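Side-chain contacts in sortase, SrtB family (Streptococcus pneumoniae PCS8235, PDB 4Y4Q), which probably acts as a cysteine transpeptidase of the sortase B family in forming the type II pilus of the pneumococcus: residues G73-Y78 / Y84-A89; D122-I127 / Q194-H199; A142-Q147 / H233-K238; E168-L173 / I210-S215; N181-G186 / L220-F225. All blocks are in the same frame, centred on the assembly; numbering follows the deposited sequence.

Contact 1 of 5, residues G73-Y78 / Y84-A89; sequences GWINVY and YPLVQA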
# COMPACT_ATOMS: atom_id res chain seq x y z
N GLY A 73 -6.86 3.14 -10.54
CA GLY A 73 -5.44 3.16 -10.82
C GLY A 73 -4.81 1.79 -10.85
O GLY A 73 -5.51 0.78 -11.00
N TRP A 74 -3.50 1.74 -10.69
CA TRP A 74 -2.76 0.49 -10.80
C TRP A 74 -1.46 0.60 -10.02
O TRP A 74 -0.84 1.67 -9.99
CB TRP A 74 -2.46 0.19 -12.28
CG TRP A 74 -2.09 -1.23 -12.51
CD1 TRP A 74 -0.88 -1.81 -12.28
CD2 TRP A 74 -2.95 -2.27 -13.02
NE1 TRP A 74 -0.92 -3.14 -12.62
CE2 TRP A 74 -2.18 -3.45 -13.08
CE3 TRP A 74 -4.28 -2.31 -13.44
CZ2 TRP A 74 -2.70 -4.67 -13.54
CZ3 TRP A 74 -4.80 -3.52 -13.90
CH2 TRP A 74 -4.02 -4.68 -13.95
N ILE A 75 -1.05 -0.51 -9.39
CA ILE A 75 0.18 -0.53 -8.59
C ILE A 75 1.09 -1.70 -8.97
O ILE A 75 0.64 -2.84 -9.15
CB ILE A 75 -0.14 -0.57 -7.07
CG1 ILE A 75 1.13 -0.48 -6.23
CG2 ILE A 75 -0.93 -1.81 -6.69
CD1 ILE A 75 0.85 0.01 -4.79
N ASN A 76 2.38 -1.41 -9.05
CA ASN A 76 3.37 -2.41 -9.44
C ASN A 76 4.59 -2.31 -8.53
O ASN A 76 5.05 -1.21 -8.23
CB ASN A 76 3.77 -2.15 -10.89
CG ASN A 76 4.61 -3.27 -11.48
OD1 ASN A 76 4.76 -4.34 -10.89
ND2 ASN A 76 5.16 -3.03 -12.67
N VAL A 77 5.09 -3.45 -8.06
CA VAL A 77 6.39 -3.50 -7.40
C VAL A 77 7.32 -4.43 -8.20
O VAL A 77 7.06 -5.64 -8.31
CB VAL A 77 6.29 -3.96 -5.95
CG1 VAL A 77 7.70 -4.10 -5.33
CG2 VAL A 77 5.45 -3.00 -5.13
N TYR A 78 8.39 -3.86 -8.74
CA TYR A 78 9.23 -4.56 -9.71
C TYR A 78 9.73 -5.92 -9.21
O TYR A 78 10.01 -6.08 -8.04
CB TYR A 78 10.40 -3.67 -10.12
CG TYR A 78 9.95 -2.36 -10.72
CD1 TYR A 78 8.94 -2.33 -11.67
CD2 TYR A 78 10.54 -1.16 -10.35
CE1 TYR A 78 8.52 -1.14 -12.23
CE2 TYR A 78 10.12 0.05 -10.91
CZ TYR A 78 9.11 0.04 -11.85
OH TYR A 78 8.69 1.23 -12.41
N TYR A 84 -1.45 -4.97 -9.60
CA TYR A 84 -2.87 -5.00 -9.28
C TYR A 84 -3.58 -3.70 -9.64
O TYR A 84 -3.01 -2.61 -9.50
CB TYR A 84 -3.05 -5.24 -7.77
CG TYR A 84 -2.52 -6.56 -7.26
CD1 TYR A 84 -2.97 -7.77 -7.79
CD2 TYR A 84 -1.60 -6.61 -6.22
CE1 TYR A 84 -2.50 -8.99 -7.32
CE2 TYR A 84 -1.12 -7.82 -5.73
CZ TYR A 84 -1.57 -9.01 -6.29
OH TYR A 84 -1.10 -10.21 -5.81
N PRO A 85 -4.84 -3.81 -10.09
CA PRO A 85 -5.68 -2.62 -10.23
C PRO A 85 -6.01 -2.10 -8.86
O PRO A 85 -6.10 -2.89 -7.91
CB PRO A 85 -6.95 -3.16 -10.88
CG PRO A 85 -6.99 -4.61 -10.49
CD PRO A 85 -5.55 -5.05 -10.45
N LEU A 86 -6.19 -0.79 -8.74
CA LEU A 86 -6.62 -0.17 -7.50
C LEU A 86 -8.09 0.18 -7.61
O LEU A 86 -8.54 0.70 -8.64
CB LEU A 86 -5.82 1.10 -7.24
CG LEU A 86 -4.33 0.89 -7.07
CD1 LEU A 86 -3.62 2.22 -6.90
CD2 LEU A 86 -4.08 -0.02 -5.89
N VAL A 87 -8.84 -0.09 -6.56
CA VAL A 87 -10.28 0.13 -6.53
C VAL A 87 -10.62 0.76 -5.17
O VAL A 87 -9.80 0.71 -4.24
CB VAL A 87 -11.00 -1.23 -6.79
CG1 VAL A 87 -12.41 -1.24 -6.28
CG2 VAL A 87 -10.98 -1.56 -8.29
N GLN A 88 -11.77 1.43 -5.06
CA GLN A 88 -12.25 1.91 -3.77
C GLN A 88 -13.74 1.64 -3.65
O GLN A 88 -14.51 1.92 -4.57
CB GLN A 88 -11.98 3.40 -3.59
CG GLN A 88 -12.43 3.94 -2.22
CD GLN A 88 -12.07 5.40 -2.02
OE1 GLN A 88 -12.40 6.25 -2.85
NE2 GLN A 88 -11.40 5.70 -0.90
N ALA A 89 -14.16 1.09 -2.52
CA ALA A 89 -15.59 0.90 -2.27
C ALA A 89 -16.09 1.89 -1.23
O ALA A 89 -15.31 2.64 -0.65
CB ALA A 89 -15.87 -0.52 -1.81

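Contact 2 of 5, residues D122-I127 / Q194-H199; sequences DFNTII and QAYLDH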
# COMPACT_ATOMS: atom_id res chain seq x y z
N ASP A 122 -3.93 12.52 0.22
CA ASP A 122 -3.75 12.46 1.67
C ASP A 122 -2.30 12.13 1.98
O ASP A 122 -1.59 11.58 1.13
CB ASP A 122 -4.64 11.37 2.28
CG ASP A 122 -6.12 11.72 2.23
OD1 ASP A 122 -6.46 12.92 2.09
OD2 ASP A 122 -6.95 10.79 2.37
N PHE A 123 -1.87 12.45 3.20
CA PHE A 123 -0.53 12.16 3.65
C PHE A 123 -0.29 10.65 3.67
O PHE A 123 0.62 10.16 3.01
CB PHE A 123 -0.27 12.74 5.05
CG PHE A 123 0.93 12.13 5.73
CD1 PHE A 123 2.22 12.41 5.28
CD2 PHE A 123 0.76 11.25 6.79
CE1 PHE A 123 3.33 11.83 5.89
CE2 PHE A 123 1.86 10.66 7.40
CZ PHE A 123 3.14 10.95 6.95
N ASN A 124 -1.14 9.93 4.39
CA ASN A 124 -1.06 8.48 4.41
C ASN A 124 -2.29 7.85 3.77
O ASN A 124 -3.42 8.15 4.15
CB ASN A 124 -0.89 7.97 5.85
CG ASN A 124 -2.02 8.41 6.75
OD1 ASN A 124 -2.47 9.55 6.69
ND2 ASN A 124 -2.48 7.50 7.61
N THR A 125 -2.06 6.97 2.80
CA THR A 125 -3.14 6.26 2.13
C THR A 125 -2.98 4.77 2.39
O THR A 125 -1.91 4.18 2.13
CB THR A 125 -3.10 6.47 0.61
OG1 THR A 125 -3.13 7.87 0.30
CG2 THR A 125 -4.29 5.78 -0.04
N ILE A 126 -4.05 4.14 2.88
CA ILE A 126 -3.97 2.74 3.26
C ILE A 126 -4.73 1.91 2.24
O ILE A 126 -5.89 2.21 1.92
CB ILE A 126 -4.52 2.50 4.68
CG1 ILE A 126 -3.81 3.42 5.67
CG2 ILE A 126 -4.39 1.03 5.09
CD1 ILE A 126 -4.28 3.29 7.09
N ILE A 127 -4.06 0.89 1.70
CA ILE A 127 -4.67 0.06 0.66
C ILE A 127 -4.61 -1.41 1.08
O ILE A 127 -3.61 -1.86 1.65
CB ILE A 127 -4.00 0.31 -0.71
CG1 ILE A 127 -2.55 -0.12 -0.71
CG2 ILE A 127 -4.04 1.80 -1.07
CD1 ILE A 127 -1.84 0.18 -2.02
N GLN A 194 4.11 13.90 11.63
CA GLN A 194 5.46 13.49 12.05
C GLN A 194 5.41 12.43 13.15
O GLN A 194 6.17 11.47 13.12
CB GLN A 194 6.29 14.69 12.50
CG GLN A 194 7.74 14.32 12.78
CD GLN A 194 8.48 13.93 11.51
OE1 GLN A 194 8.58 14.72 10.57
NE2 GLN A 194 8.98 12.69 11.46
N ALA A 195 4.51 12.61 14.11
CA ALA A 195 4.32 11.63 15.18
C ALA A 195 3.84 10.28 14.65
O ALA A 195 4.26 9.22 15.12
CB ALA A 195 3.36 12.17 16.25
N TYR A 196 2.94 10.30 13.67
CA TYR A 196 2.49 9.04 13.06
C TYR A 196 3.68 8.34 12.39
O TYR A 196 3.83 7.12 12.50
CB TYR A 196 1.40 9.31 12.02
CG TYR A 196 0.94 8.10 11.22
CD1 TYR A 196 0.02 7.21 11.74
CD2 TYR A 196 1.40 7.88 9.92
CE1 TYR A 196 -0.43 6.11 11.02
CE2 TYR A 196 0.96 6.77 9.18
CZ TYR A 196 0.05 5.90 9.73
OH TYR A 196 -0.39 4.82 9.02
N LEU A 197 4.49 9.12 11.69
CA LEU A 197 5.67 8.61 10.99
C LEU A 197 6.67 8.03 11.98
O LEU A 197 7.19 6.93 11.79
CB LEU A 197 6.32 9.74 10.21
CG LEU A 197 7.03 9.49 8.88
CD1 LEU A 197 6.19 8.60 7.97
CD2 LEU A 197 7.26 10.83 8.24
N ASP A 198 6.92 8.78 13.06
CA ASP A 198 7.90 8.38 14.05
C ASP A 198 7.54 7.04 14.69
O ASP A 198 8.41 6.20 14.93
CB ASP A 198 8.06 9.46 15.12
CG ASP A 198 8.92 10.64 14.65
OD1 ASP A 198 9.20 10.74 13.44
OD2 ASP A 198 9.31 11.47 15.50
N HIS A 199 6.26 6.83 14.96
CA HIS A 199 5.81 5.58 15.56
C HIS A 199 5.90 4.45 14.55
O HIS A 199 6.44 3.38 14.84
CB HIS A 199 4.38 5.68 16.13
CG HIS A 199 3.87 4.38 16.69
ND1 HIS A 199 3.06 3.53 15.97
CD2 HIS A 199 4.10 3.77 17.88
CE1 HIS A 199 2.79 2.46 16.70
NE2 HIS A 199 3.42 2.58 17.86

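Contact 3 of 5, residues A142-Q147 / H233-K238; sequences AKFADQ and HIVVAK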
# COMPACT_ATOMS: atom_id res chain seq x y z
N ALA A 142 4.12 -10.75 2.22
CA ALA A 142 4.76 -11.41 3.36
C ALA A 142 6.24 -11.73 3.10
O ALA A 142 7.00 -11.93 4.05
CB ALA A 142 4.02 -12.69 3.71
N LYS A 143 6.65 -11.78 1.83
CA LYS A 143 8.04 -12.12 1.52
C LYS A 143 8.96 -10.99 1.92
O LYS A 143 10.17 -11.19 2.07
CB LYS A 143 8.23 -12.47 0.04
CG LYS A 143 7.43 -13.65 -0.45
CD LYS A 143 7.93 -14.12 -1.80
CE LYS A 143 7.00 -15.17 -2.40
NZ LYS A 143 7.48 -15.58 -3.76
N PHE A 144 8.41 -9.79 2.09
CA PHE A 144 9.21 -8.66 2.55
C PHE A 144 9.68 -8.83 4.00
O PHE A 144 10.49 -8.05 4.49
CB PHE A 144 8.45 -7.34 2.37
CG PHE A 144 8.36 -6.88 0.93
CD1 PHE A 144 7.35 -7.33 0.10
CD2 PHE A 144 9.32 -6.02 0.41
CE1 PHE A 144 7.28 -6.91 -1.24
CE2 PHE A 144 9.25 -5.59 -0.93
CZ PHE A 144 8.24 -6.04 -1.75
N ALA A 145 9.18 -9.85 4.69
CA ALA A 145 9.68 -10.15 6.03
C ALA A 145 11.10 -10.73 5.98
O ALA A 145 11.80 -10.75 6.99
CB ALA A 145 8.73 -11.09 6.76
N ASP A 146 11.51 -11.19 4.80
CA ASP A 146 12.88 -11.70 4.61
C ASP A 146 13.85 -10.56 4.27
O ASP A 146 13.58 -9.74 3.39
CB ASP A 146 12.90 -12.76 3.51
CG ASP A 146 14.29 -13.35 3.30
OD1 ASP A 146 14.79 -14.06 4.21
OD2 ASP A 146 14.88 -13.10 2.23
N GLN A 147 14.97 -10.51 5.00
CA GLN A 147 15.95 -9.44 4.86
C GLN A 147 16.36 -9.22 3.40
O GLN A 147 16.29 -8.12 2.87
CB GLN A 147 17.19 -9.74 5.72
CG GLN A 147 18.22 -8.60 5.82
CD GLN A 147 17.66 -7.35 6.51
OE1 GLN A 147 17.26 -6.38 5.85
NE2 GLN A 147 17.60 -7.39 7.83
N HIS A 233 0.27 -8.11 7.42
CA HIS A 233 1.58 -7.73 6.89
C HIS A 233 1.44 -6.39 6.19
O HIS A 233 0.47 -6.19 5.45
CB HIS A 233 2.04 -8.73 5.83
CG HIS A 233 2.53 -10.03 6.37
ND1 HIS A 233 3.57 -10.12 7.28
CD2 HIS A 233 2.16 -11.30 6.10
CE1 HIS A 233 3.81 -11.39 7.54
NE2 HIS A 233 2.96 -12.13 6.85
N ILE A 234 2.39 -5.47 6.38
CA ILE A 234 2.35 -4.18 5.69
C ILE A 234 3.69 -3.82 5.07
O ILE A 234 4.74 -3.96 5.73
CB ILE A 234 1.92 -3.06 6.67
CG1 ILE A 234 0.52 -3.31 7.23
CG2 ILE A 234 1.99 -1.68 5.99
CD1 ILE A 234 0.15 -2.36 8.35
N VAL A 235 3.69 -3.37 3.81
CA VAL A 235 4.86 -2.66 3.28
C VAL A 235 4.49 -1.21 3.10
O VAL A 235 3.36 -0.89 2.73
CB VAL A 235 5.46 -3.25 1.95
CG1 VAL A 235 6.02 -4.62 2.18
CG2 VAL A 235 4.45 -3.26 0.83
N VAL A 236 5.43 -0.31 3.39
CA VAL A 236 5.15 1.12 3.27
C VAL A 236 6.07 1.75 2.23
O VAL A 236 7.28 1.51 2.23
CB VAL A 236 5.31 1.85 4.61
CG1 VAL A 236 4.61 3.20 4.54
CG2 VAL A 236 4.72 1.03 5.74
N ALA A 237 5.49 2.57 1.37
CA ALA A 237 6.24 3.18 0.28
C ALA A 237 6.00 4.68 0.23
O ALA A 237 4.88 5.16 0.51
CB ALA A 237 5.82 2.56 -1.02
N LYS A 238 7.04 5.42 -0.16
CA LYS A 238 6.91 6.84 -0.46
C LYS A 238 6.53 7.01 -1.92
O LYS A 238 7.07 6.31 -2.79
CB LYS A 238 8.23 7.55 -0.22
CG LYS A 238 8.26 9.01 -0.67
CD LYS A 238 9.62 9.63 -0.35
CE LYS A 238 9.70 11.09 -0.81
NZ LYS A 238 11.01 11.72 -0.45

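Contact 4 of 5, residues E168-L173 / I210-S215; sequences EIFEML and ISLSPS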
# COMPACT_ATOMS: atom_id res chain seq x y z
N GLU A 168 8.90 4.15 -3.79
CA GLU A 168 10.10 3.65 -3.14
C GLU A 168 9.73 3.05 -1.80
O GLU A 168 9.31 3.76 -0.90
CB GLU A 168 11.12 4.77 -2.97
CG GLU A 168 12.43 4.31 -2.34
CD GLU A 168 13.56 5.31 -2.53
OE1 GLU A 168 13.31 6.42 -3.05
OE2 GLU A 168 14.71 4.97 -2.16
N ILE A 169 9.86 1.73 -1.66
CA ILE A 169 9.53 1.09 -0.39
C ILE A 169 10.56 1.47 0.69
O ILE A 169 11.77 1.43 0.44
CB ILE A 169 9.45 -0.44 -0.55
CG1 ILE A 169 8.24 -0.81 -1.41
CG2 ILE A 169 9.33 -1.13 0.79
CD1 ILE A 169 8.19 -2.27 -1.76
N PHE A 170 10.10 1.85 1.89
CA PHE A 170 11.05 2.10 2.98
C PHE A 170 10.82 1.29 4.25
O PHE A 170 11.62 1.36 5.18
CB PHE A 170 11.13 3.59 3.33
CG PHE A 170 9.84 4.16 3.84
CD1 PHE A 170 9.52 4.11 5.19
CD2 PHE A 170 8.94 4.74 2.96
CE1 PHE A 170 8.32 4.65 5.66
CE2 PHE A 170 7.74 5.26 3.42
CZ PHE A 170 7.44 5.21 4.77
N GLU A 171 9.74 0.53 4.31
CA GLU A 171 9.46 -0.20 5.55
C GLU A 171 8.59 -1.44 5.36
O GLU A 171 7.66 -1.44 4.53
CB GLU A 171 8.83 0.73 6.61
CG GLU A 171 8.33 -0.01 7.84
CD GLU A 171 7.88 0.88 8.99
OE1 GLU A 171 8.05 2.12 8.92
OE2 GLU A 171 7.34 0.33 9.97
N MET A 172 8.88 -2.49 6.12
CA MET A 172 7.92 -3.58 6.29
C MET A 172 7.64 -3.76 7.78
O MET A 172 8.56 -3.68 8.62
CB MET A 172 8.46 -4.90 5.72
CG MET A 172 7.38 -5.93 5.36
SD MET A 172 6.92 -7.07 6.69
CE MET A 172 8.43 -7.12 7.55
N LEU A 173 6.39 -4.02 8.13
CA LEU A 173 6.11 -4.29 9.52
C LEU A 173 5.02 -5.31 9.63
O LEU A 173 4.28 -5.52 8.67
CB LEU A 173 5.77 -3.00 10.29
CG LEU A 173 4.70 -2.00 9.84
CD1 LEU A 173 3.37 -2.64 9.78
CD2 LEU A 173 4.59 -0.89 10.86
N ILE A 210 15.32 6.71 4.28
CA ILE A 210 15.15 7.66 3.18
C ILE A 210 14.57 9.00 3.64
O ILE A 210 14.16 9.14 4.80
CB ILE A 210 14.31 7.10 2.00
CG1 ILE A 210 12.83 6.99 2.36
CG2 ILE A 210 14.86 5.75 1.52
CD1 ILE A 210 11.98 6.54 1.16
N SER A 211 14.54 9.97 2.73
CA SER A 211 14.11 11.32 3.07
C SER A 211 12.60 11.39 3.26
O SER A 211 11.84 11.28 2.29
CB SER A 211 14.56 12.31 1.99
OG SER A 211 14.23 13.64 2.35
N LEU A 212 12.16 11.58 4.50
CA LEU A 212 10.74 11.50 4.83
C LEU A 212 10.25 12.67 5.67
O LEU A 212 10.77 12.96 6.76
CB LEU A 212 10.43 10.20 5.56
CG LEU A 212 9.88 9.10 4.65
CD1 LEU A 212 9.43 7.91 5.48
CD2 LEU A 212 8.74 9.67 3.82
N SER A 213 9.21 13.32 5.17
CA SER A 213 8.61 14.46 5.86
C SER A 213 7.09 14.47 5.67
O SER A 213 6.57 13.81 4.76
CB SER A 213 9.24 15.77 5.36
OG SER A 213 9.04 15.93 3.97
N PRO A 214 6.40 15.29 6.44
CA PRO A 214 4.95 15.35 6.32
C PRO A 214 4.66 15.74 4.88
O PRO A 214 3.67 15.28 4.30
CB PRO A 214 4.57 16.49 7.26
CG PRO A 214 5.63 16.48 8.30
CD PRO A 214 6.89 16.08 7.59
N SER A 215 5.51 16.58 4.31
CA SER A 215 5.25 17.14 2.99
C SER A 215 5.14 16.05 1.89
O SER A 215 4.48 16.26 0.86
CB SER A 215 6.30 18.18 2.62
OG SER A 215 7.60 17.74 2.96

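Contact 5 of 5, residues N181-G186 / L220-F225; sequences NIYDPG and LLSTCF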
# COMPACT_ATOMS: atom_id res chain seq x y z
N ASN A 181 -3.20 2.67 15.95
CA ASN A 181 -2.02 3.53 15.82
C ASN A 181 -1.51 3.55 14.38
O ASN A 181 -0.91 4.53 13.95
CB ASN A 181 -0.89 3.03 16.73
CG ASN A 181 -1.17 3.24 18.19
OD1 ASN A 181 -1.46 4.36 18.62
ND2 ASN A 181 -1.10 2.17 18.97
N ILE A 182 -1.74 2.45 13.66
CA ILE A 182 -1.22 2.29 12.30
C ILE A 182 -2.31 2.52 11.24
O ILE A 182 -2.09 3.18 10.22
CB ILE A 182 -0.70 0.87 12.09
CG1 ILE A 182 0.38 0.54 13.13
CG2 ILE A 182 -0.29 0.64 10.61
CD1 ILE A 182 1.63 1.37 13.00
N TYR A 183 -3.47 1.94 11.50
CA TYR A 183 -4.60 2.02 10.59
C TYR A 183 -5.45 3.25 10.91
O TYR A 183 -6.61 3.12 11.33
CB TYR A 183 -5.46 0.75 10.69
CG TYR A 183 -4.75 -0.51 10.20
CD1 TYR A 183 -4.65 -0.77 8.83
CD2 TYR A 183 -4.17 -1.41 11.09
CE1 TYR A 183 -4.00 -1.92 8.37
CE2 TYR A 183 -3.53 -2.55 10.65
CZ TYR A 183 -3.44 -2.79 9.28
OH TYR A 183 -2.80 -3.92 8.83
N ASP A 184 -4.87 4.43 10.72
CA ASP A 184 -5.56 5.71 10.90
C ASP A 184 -5.25 6.52 9.65
O ASP A 184 -4.27 7.26 9.60
CB ASP A 184 -4.99 6.44 12.12
CG ASP A 184 -5.75 7.71 12.47
OD1 ASP A 184 -6.54 8.22 11.64
OD2 ASP A 184 -5.55 8.19 13.60
N PRO A 185 -6.08 6.36 8.61
CA PRO A 185 -5.74 6.94 7.31
C PRO A 185 -6.06 8.43 7.27
O PRO A 185 -6.93 8.90 8.00
CB PRO A 185 -6.67 6.18 6.35
CG PRO A 185 -7.94 5.96 7.21
CD PRO A 185 -7.42 5.73 8.63
N GLY A 186 -5.34 9.16 6.42
CA GLY A 186 -5.67 10.55 6.15
C GLY A 186 -5.38 11.52 7.28
O GLY A 186 -6.11 12.48 7.50
N LEU A 220 0.40 2.67 2.61
CA LEU A 220 0.53 1.44 3.39
C LEU A 220 -0.22 0.34 2.67
O LEU A 220 -1.44 0.41 2.49
CB LEU A 220 -0.02 1.59 4.81
CG LEU A 220 0.78 2.40 5.83
CD1 LEU A 220 0.69 3.88 5.53
CD2 LEU A 220 0.27 2.13 7.23
N LEU A 221 0.51 -0.68 2.24
CA LEU A 221 -0.15 -1.80 1.58
C LEU A 221 -0.23 -2.94 2.58
O LEU A 221 0.80 -3.44 3.06
CB LEU A 221 0.63 -2.22 0.33
CG LEU A 221 0.25 -3.57 -0.31
CD1 LEU A 221 -1.21 -3.62 -0.70
CD2 LEU A 221 1.14 -3.85 -1.53
N SER A 222 -1.45 -3.36 2.89
CA SER A 222 -1.69 -4.26 4.01
C SER A 222 -2.39 -5.54 3.57
O SER A 222 -3.36 -5.48 2.80
CB SER A 222 -2.56 -3.53 5.05
OG SER A 222 -3.08 -4.41 6.04
N THR A 223 -1.94 -6.68 4.07
CA THR A 223 -2.57 -7.95 3.72
C THR A 223 -2.58 -8.95 4.88
O THR A 223 -1.90 -8.74 5.89
CB THR A 223 -1.88 -8.61 2.52
OG1 THR A 223 -2.74 -9.62 1.98
CG2 THR A 223 -0.57 -9.24 2.95
N CYS A 224 -3.32 -10.04 4.70
CA CYS A 224 -3.51 -11.02 5.77
C CYS A 224 -2.22 -11.74 6.17
O CYS A 224 -1.42 -12.12 5.31
CB CYS A 224 -4.58 -12.04 5.37
SG CYS A 224 -6.26 -11.39 5.28
N PHE A 225 -2.01 -11.89 7.48
CA PHE A 225 -0.95 -12.75 8.01
C PHE A 225 -1.60 -14.05 8.49
O PHE A 225 -2.31 -14.08 9.50
CB PHE A 225 -0.20 -12.06 9.16
CG PHE A 225 1.08 -12.75 9.57
CD1 PHE A 225 1.53 -13.89 8.91
CD2 PHE A 225 1.85 -12.25 10.61
CE1 PHE A 225 2.70 -14.52 9.28
CE2 PHE A 225 3.03 -12.88 11.00
CZ PHE A 225 3.46 -14.02 10.33

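Contact 1 of 5, residues G73-Y78 / Y84-A89
G73-I75 and Y84-L86 run antiparallel, with G73/L86 and I75/Y84 as hydrogen-bonded pairs and W74/P85 as the non-hydrogen-bonded pair between them. L86 N gives a nearly straight bond to G73 O (2.8 Å), and the backbones of I75 and Y84 bond to each other in both directions. On one side of the sheet the W74 indole swings over the partner strand, its CG anti to the backbone N (chi1 -163°). The ring lies flat on the Y84-P85 peptide, Y84 C standing 3.7 Å above its plane, and P85 CD comes 4.0 Å from the centroid of the six-membered ring of W74 as a CH-pi contact. W74 NE1 bonds to D83 OD1, which fixes the indole's rotation. On the other side, I75 CG2 meets L86 CD2 at 3.7 Å, their side chains crossing at about a right angle. This is a beta hairpin: strand 155-160 continues the sheet beyond 73-77, 110-112 beyond 83-88, and I110 packs against I75, Y84 and L86.

Contact 2 of 5, residues D122-I127 / Q194-H199
F123, just before strand 124-129, and N124, its first residue, meet Y196 and L197 of helix 190-202, so this is helix-on-sheet packing within the sortase fold. F123 and Y196 both send their rings across with CG anti to the backbone N (chi1 163° and 175°). The side chains cross obliquely with their ring planes nearly perpendicular, and Y196 CD2 lies in the plane of the F123 ring, off its edge, 3.8 Å from F123 CE2. N124 is turned differently: a chi1 of 58° puts CG between its own N and carbonyl carbon, which sets the amide beside the tyrosine. N124 ND2 is 3.7 Å from Y196 CZ and does not bond to the phenol; it donates to D184 O, while N124 OD1 accepts from I187 N. Bonds at both ends hold the amide's rotation. The Y196 hydroxyl is bonded to I182 O, which pins the far end of the ring. L197, one residue on, fills in at the rim of the phenylalanine, its CD1 4.0 Å from F123 CZ.

Contact 3 of 5, residues A142-Q147 / H233-K238
Two CH-pi contacts, made in opposite senses, join A142 and F144 to H233 and V235. In the first the imidazole is the acceptor: A142 CA stands over one face of the H233 ring, 3.9 Å from its centroid and displaced toward the rim. The alanine methyl presses on the same histidine, with A142 CB only 3.3 Å from H233 CD2 and 3.4 Å from H233 NE2, which is tight. In the second, V235 CG1 lies over one face of the F144 ring, 3.9 Å from the centroid, and is pushed toward the root of the ring, since F144 CG is its nearest atom at 3.5 Å. V235 CG1 points there because it is anti to the valine's carbonyl carbon (chi1 -65°), and the two side chains meet at about a right angle.

Hydrogen bonds play no part between the two segments; they shape each side separately. K143 to D146 form a type I turn, closed by D146 N on K143 O (3.0 Å), and the D146 side chain then caps helix 147-152 through F149 N. M172, I82 and F150 pack round F144. The end of the short helix 139-143 and the turn after it thus lie on the H233/V235 face of strand 231-240, between strands 163-176 and 218-225, consistent with the closed beta-barrel of sortases.

Contact 4 of 5, residues E168-L173 / I210-S215
E168 OE2 is held in a salt bridge by R154 NH2 and also rests against I210 CG2 at 3.8 Å. E168 and I210 run alongside each other in opposite directions, so the aliphatic part of the glutamate comes near I210 CD1 while its carboxylate reaches the isoleucine's branch. The middle of the contact is F170. Its ring is raised toward the loop by a chi1 of 63°, with CG placed between the backbone N and the carbonyl carbon. I210 CD1 packs against the root of this side chain, 3.8 Å from F170 CB. L212 CD1 sits over a ring face, 3.4 Å above the plane and shifted toward CE1 and CZ, a close CH-pi contact whose distance to the F170 centroid is 3.5 Å. F170 and E171 both face V236 in a classic beta bulge within strand 163-176, and V236 and I218 also touch the phenylalanine.

Polar tethers secure the loop nearby: S211 O accepts from K238 NZ, and S213 N donates to D216 OD2. No hydrogen bond joins 168-173 to 210-215, so the contact between the two segments is apolar, methyls of I210 and L212 against the F170 side chain, with the glutamate's charge probably balanced by R154.

Contact 5 of 5, residues N181-G186 / L220-F225
Y183, the centre of an inverse gamma turn in the loop between strand 163-176 and helix 190-202, reaches over to S222 on strand 218-225, whose L221-C224 sequence LSTC fits the sortase signature. From CB the side chain leaves with CG anti to the carbonyl carbon (chi1 -67°), and neither CB nor CG meets this strand. The first atom to do so is CE1: Y183 CE1 comes 3.5 Å from S222 OG and 4.0 Å from S222 CB. CZ follows, 3.6 Å from the same S222 OG. At the tip, Y183 OH and S222 OG share a hydrogen bond of 2.8 Å. The serine lies off the ring's edge, its CB in the ring plane, so the hydroxyls meet without either group stacking on the other. S222 turns its OG anti to its own backbone N (chi1 168°), which brings the oxygen up to the phenol. I234 packs against both partners, and V175 and R232 also touch the tyrosine.

I182, just before the tyrosine, makes the apolar half of the contact. Its side chain packs among V175, H199, L200 and I234. Here I182 and L220 cross at about a right angle, and their branch ends meet at I182 CG2 and L220 CD2, 3.7 Å apart.

Contacts 1, 2, 3 and 5 are buried; contact 4, where a loop closes over the sheet, is partly exposed. All five reach the same curled sheet. Only contact 1 pairs strand with strand, and it alone has backbone bonds between its segments; contacts 3 and 4 rest on rings and methyls, contact 2 adds an amide beside a ring, and contact 5 a bond between hydroxyls. Contacts 2 and 5 use neighbouring strands, 124-129 and 218-225, and are tied together by side-chain-to-backbone hydrogen bonds from 2 to the loop of 5. Strand 231-240 (contact 3) lies between 163-176 (contact 4) and 218-225 (contact 5). V77 of contact 1 packs on F144 of contact 3 and I169 of contact 4.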